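Local coordinates for putative lipoprotein YcdA (Bacillus subtilis subsp. subtilis str. 168, PDB 4R4G) that is of unknown function but is probably a membrane-attached lipoprotein, built from an Ig-like N-terminal domain and a mixed alpha/beta C-terminal domain, at residues Asp254-Lys262 and Ala271-Glu282. Residues are numbered along the deposited sequence; the frame is centred on the assembly and turned at random.
Sequences DKVKDYYSK and AVKYALQVYPEE
Tyr259 and Tyr274 lie flat against each other in an offset stack, ring centroids 4.4 Å apart and planes only 10° from parallel. Each has CG anti to its own backbone N, which sends the rings past each other in opposite directions and brings CB of Tyr274 over the Tyr259 face as a CH-pi contact, 4.1 Å from the centroid. A tyrosine suits the Tyr274 place: its broad face packs between two helices, while its hydroxyl reaches the lysine side of the contact, near Lys262 NZ and Lys255 CD. The edge of Tyr274 also meets the neighbouring backbone, CE2 lying 3.3 Å from O of Lys255. Beside the stack, Ala271 and Ala275 bring little more than a methyl, which lets the backbones come close; CG2 of Val256 meets CB of Ala275 at 3.7 Å. Were Tyr274 an alanine, the Tyr259 ring would probably lose its stacking partner, and a gap would be likely to open between the helices.

The polar side is looser. Lys255, bent at its second torsion, offers its long chain's methylene CD to CG1 of Val278 and carries its amine to a water, yet NZ stays 4.3 Å from OE2 of Glu282, too far for a salt bridge; the water gives only a weak bond to that carboxylate, whose firmer partner is Lys285. The axes of segments 254-260 and 271-282 come within 9.7 Å, their N-to-C directions 134° apart; the parent helices 248-260 and 268-283 form a helical hairpin at an end of the elongated chain. Leu276, Tyr279 and Pro280 of the second helix pack on helix 203-219.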
loop_
_atom_site.group_PDB
_atom_site.type_symbol
_atom_site.label_atom_id
_atom_site.label_comp_id
_atom_site.label_asym_id
_atom_site.label_seq_id
_atom_site.Cartn_x
_atom_site.Cartn_y
_atom_site.Cartn_z
ATOM N N ASP A 254 33.351 -7.934 -22.673
ATOM C CA ASP A 254 34.165 -9.154 -22.720
ATOM C C ASP A 254 33.600 -10.177 -23.716
ATOM O O ASP A 254 34.375 -10.862 -24.365
ATOM C CB ASP A 254 34.349 -9.794 -21.315
ATOM C CG ASP A 254 35.045 -8.929 -20.253
ATOM O OD1 ASP A 254 36.004 -8.197 -20.599
ATOM O OD2 ASP A 254 34.654 -9.010 -19.074
ATOM N N LYS A 255 32.283 -10.262 -23.870
ATOM C CA LYS A 255 31.690 -11.212 -24.812
ATOM C C LYS A 255 31.862 -10.719 -26.257
ATOM O O LYS A 255 32.027 -11.530 -27.182
ATOM C CB LYS A 255 30.210 -11.457 -24.473
ATOM C CG LYS A 255 29.976 -12.673 -23.571
ATOM C CD LYS A 255 29.619 -13.884 -24.420
ATOM C CE LYS A 255 28.988 -15.025 -23.666
ATOM N NZ LYS A 255 28.472 -16.071 -24.601
ATOM N N VAL A 256 31.851 -9.373 -26.423
ATOM C CA VAL A 256 32.029 -8.654 -27.690
ATOM C C VAL A 256 33.468 -8.861 -28.138
ATOM O O VAL A 256 33.682 -9.183 -29.302
ATOM C CB VAL A 256 31.639 -7.142 -27.576
ATOM C CG1 VAL A 256 32.259 -6.297 -28.690
ATOM C CG2 VAL A 256 30.126 -6.963 -27.564
ATOM N N LYS A 257 34.448 -8.692 -27.209
ATOM C CA LYS A 257 35.877 -8.900 -27.485
ATOM C C LYS A 257 36.118 -10.354 -27.910
ATOM O O LYS A 257 36.804 -10.589 -28.902
ATOM C CB LYS A 257 36.750 -8.542 -26.268
ATOM C CG LYS A 257 36.941 -7.046 -26.024
ATOM C CD LYS A 257 37.829 -6.812 -24.806
ATOM C CE LYS A 257 37.676 -5.433 -24.212
ATOM N NZ LYS A 257 38.323 -5.338 -22.876
ATOM N N ASP A 258 35.481 -11.313 -27.204
ATOM C CA ASP A 258 35.533 -12.757 -27.465
ATOM C C ASP A 258 35.000 -13.097 -28.873
ATOM O O ASP A 258 35.356 -14.147 -29.396
ATOM C CB ASP A 258 34.728 -13.518 -26.389
ATOM C CG ASP A 258 35.130 -14.970 -26.210
ATOM O OD1 ASP A 258 34.863 -15.779 -27.126
ATOM O OD2 ASP A 258 35.676 -15.304 -25.141
ATOM N N TYR A 259 34.163 -12.201 -29.474
ATOM C CA TYR A 259 33.568 -12.278 -30.827
ATOM C C TYR A 259 34.491 -11.634 -31.899
ATOM O O TYR A 259 34.366 -11.947 -33.089
ATOM C CB TYR A 259 32.193 -11.595 -30.816
ATOM C CG TYR A 259 31.517 -11.411 -32.158
ATOM C CD1 TYR A 259 30.876 -12.473 -32.790
ATOM C CD2 TYR A 259 31.437 -10.154 -32.753
ATOM C CE1 TYR A 259 30.213 -12.300 -34.004
ATOM C CE2 TYR A 259 30.769 -9.967 -33.963
ATOM C CZ TYR A 259 30.155 -11.042 -34.584
ATOM O OH TYR A 259 29.487 -10.862 -35.773
ATOM N N TYR A 260 35.380 -10.710 -31.468
ATOM C CA TYR A 260 36.398 -10.069 -32.307
ATOM C C TYR A 260 37.619 -11.005 -32.358
ATOM O O TYR A 260 38.233 -11.118 -33.425
ATOM C CB TYR A 260 36.765 -8.651 -31.811
ATOM C CG TYR A 260 35.865 -7.547 -32.338
ATOM C CD1 TYR A 260 35.736 -7.317 -33.707
ATOM C CD2 TYR A 260 35.197 -6.690 -31.467
ATOM C CE1 TYR A 260 34.924 -6.293 -34.197
ATOM C CE2 TYR A 260 34.383 -5.661 -31.945
ATOM C CZ TYR A 260 34.245 -5.469 -33.311
ATOM O OH TYR A 260 33.458 -4.450 -33.791
ATOM N N SER A 261 37.931 -11.706 -31.203
ATOM C CA SER A 261 39.019 -12.694 -31.086
ATOM C C SER A 261 38.701 -13.927 -31.955
ATOM O O SER A 261 39.614 -14.685 -32.319
ATOM C CB SER A 261 39.241 -13.100 -29.629
ATOM O OG SER A 261 40.072 -12.182 -28.936
ATOM N N LYS A 262 37.397 -14.101 -32.309
ATOM C CA LYS A 262 36.822 -15.136 -33.171
ATOM C C LYS A 262 36.961 -14.676 -34.648
ATOM O O LYS A 262 37.837 -15.157 -35.384
ATOM C CB LYS A 262 35.319 -15.348 -32.822
ATOM C CG LYS A 262 34.967 -16.333 -31.707
ATOM C CD LYS A 262 33.428 -16.529 -31.612
ATOM C CE LYS A 262 32.761 -15.877 -30.410
ATOM N NZ LYS A 262 31.312 -15.598 -30.647
ATOM N N ALA A 271 28.913 -6.732 -34.735
ATOM C CA ALA A 271 29.284 -6.662 -33.326
ATOM C C ALA A 271 28.175 -6.063 -32.461
ATOM O O ALA A 271 27.991 -6.522 -31.334
ATOM C CB ALA A 271 30.559 -5.858 -33.164
ATOM N N VAL A 272 27.444 -5.044 -32.974
ATOM C CA VAL A 272 26.329 -4.414 -32.251
ATOM C C VAL A 272 25.199 -5.436 -32.110
ATOM O O VAL A 272 24.711 -5.647 -31.003
ATOM C CB VAL A 272 25.853 -3.089 -32.918
ATOM C CG1 VAL A 272 24.403 -2.751 -32.554
ATOM C CG2 VAL A 272 26.771 -1.936 -32.540
ATOM N N LYS A 273 24.824 -6.095 -33.221
ATOM C CA LYS A 273 23.770 -7.105 -33.250
ATOM C C LYS A 273 24.100 -8.261 -32.296
ATOM O O LYS A 273 23.222 -8.666 -31.528
ATOM C CB LYS A 273 23.509 -7.593 -34.687
ATOM C CG LYS A 273 22.487 -6.687 -35.392
ATOM C CD LYS A 273 22.608 -6.641 -36.913
ATOM C CE LYS A 273 21.597 -5.678 -37.498
ATOM N NZ LYS A 273 21.432 -5.857 -38.965
ATOM N N TYR A 274 25.372 -8.708 -32.260
ATOM C CA TYR A 274 25.814 -9.770 -31.360
ATOM C C TYR A 274 25.716 -9.316 -29.902
ATOM O O TYR A 274 25.329 -10.114 -29.041
ATOM C CB TYR A 274 27.243 -10.217 -31.698
ATOM C CG TYR A 274 27.804 -11.250 -30.742
ATOM C CD1 TYR A 274 27.420 -12.588 -30.823
ATOM C CD2 TYR A 274 28.724 -10.896 -29.761
ATOM C CE1 TYR A 274 27.931 -13.544 -29.941
ATOM C CE2 TYR A 274 29.242 -11.841 -28.877
ATOM C CZ TYR A 274 28.859 -13.169 -28.983
ATOM O OH TYR A 274 29.373 -14.096 -28.103
ATOM N N ALA A 275 26.071 -8.047 -29.618
ATOM C CA ALA A 275 26.006 -7.508 -28.266
ATOM C C ALA A 275 24.560 -7.546 -27.761
ATOM O O ALA A 275 24.327 -7.967 -26.638
ATOM C CB ALA A 275 26.552 -6.094 -28.237
ATOM N N LEU A 276 23.587 -7.199 -28.622
ATOM C CA LEU A 276 22.166 -7.199 -28.279
ATOM C C LEU A 276 21.638 -8.631 -28.062
ATOM O O LEU A 276 20.588 -8.816 -27.420
ATOM C CB LEU A 276 21.355 -6.479 -29.383
ATOM C CG LEU A 276 21.665 -4.990 -29.615
ATOM C CD1 LEU A 276 21.161 -4.541 -30.941
ATOM C CD2 LEU A 276 21.113 -4.101 -28.507
ATOM N N GLN A 277 22.361 -9.627 -28.613
ATOM C CA GLN A 277 22.034 -11.042 -28.497
ATOM C C GLN A 277 22.515 -11.627 -27.162
ATOM O O GLN A 277 21.780 -12.411 -26.557
ATOM C CB GLN A 277 22.645 -11.847 -29.652
ATOM C CG GLN A 277 21.932 -11.712 -30.989
ATOM C CD GLN A 277 22.747 -12.277 -32.139
ATOM O OE1 GLN A 277 23.475 -13.281 -32.006
ATOM N NE2 GLN A 277 22.629 -11.643 -33.305
ATOM N N VAL A 278 23.765 -11.308 -26.736
ATOM C CA VAL A 278 24.321 -11.836 -25.485
ATOM C C VAL A 278 23.695 -11.156 -24.265
ATOM O O VAL A 278 23.609 -11.805 -23.219
ATOM C CB VAL A 278 25.868 -11.799 -25.388
ATOM C CG1 VAL A 278 26.507 -12.825 -26.313
ATOM C CG2 VAL A 278 26.431 -10.402 -25.637
ATOM N N TYR A 279 23.269 -9.862 -24.399
ATOM C CA TYR A 279 22.667 -9.027 -23.343
ATOM C C TYR A 279 21.664 -9.843 -22.484
ATOM O O TYR A 279 21.895 -9.940 -21.275
ATOM C CB TYR A 279 21.994 -7.753 -23.917
ATOM C CG TYR A 279 21.586 -6.742 -22.862
ATOM C CD1 TYR A 279 20.571 -7.022 -21.948
ATOM C CD2 TYR A 279 22.192 -5.494 -22.794
ATOM C CE1 TYR A 279 20.213 -6.106 -20.955
ATOM C CE2 TYR A 279 21.846 -4.572 -21.800
ATOM C CZ TYR A 279 20.839 -4.872 -20.899
ATOM O OH TYR A 279 20.491 -3.961 -19.928
ATOM N N PRO A 280 20.601 -10.473 -23.069
ATOM C CA PRO A 280 19.671 -11.264 -22.240
ATOM C C PRO A 280 20.331 -12.377 -21.420
ATOM O O PRO A 280 20.024 -12.556 -20.240
ATOM C CB PRO A 280 18.725 -11.892 -23.278
ATOM C CG PRO A 280 18.806 -11.019 -24.463
ATOM C CD PRO A 280 20.179 -10.473 -24.491
ATOM N N GLU A 281 21.243 -13.113 -22.046
ATOM C CA GLU A 281 21.881 -14.276 -21.444
ATOM C C GLU A 281 22.843 -13.868 -20.337
ATOM O O GLU A 281 22.936 -14.579 -19.329
ATOM C CB GLU A 281 22.550 -15.139 -22.533
ATOM C CG GLU A 281 21.613 -15.548 -23.690
ATOM C CD GLU A 281 20.140 -15.857 -23.407
ATOM O OE1 GLU A 281 19.857 -16.769 -22.593
ATOM O OE2 GLU A 281 19.264 -15.194 -24.014
ATOM N N GLU A 282 23.463 -12.684 -20.470
ATOM C CA GLU A 282 24.378 -12.145 -19.466
ATOM C C GLU A 282 23.614 -11.493 -18.316
ATOM O O GLU A 282 24.039 -11.628 -17.170
ATOM C CB GLU A 282 25.375 -11.160 -20.089
ATOM C CG GLU A 282 26.442 -11.824 -20.934
ATOM C CD GLU A 282 27.250 -12.936 -20.283
ATOM O OE1 GLU A 282 27.766 -12.749 -19.154
ATOM O OE2 GLU A 282 27.403 -13.989 -20.944
HETATM O O HOH W 1 25.657 -15.619 -23.418
#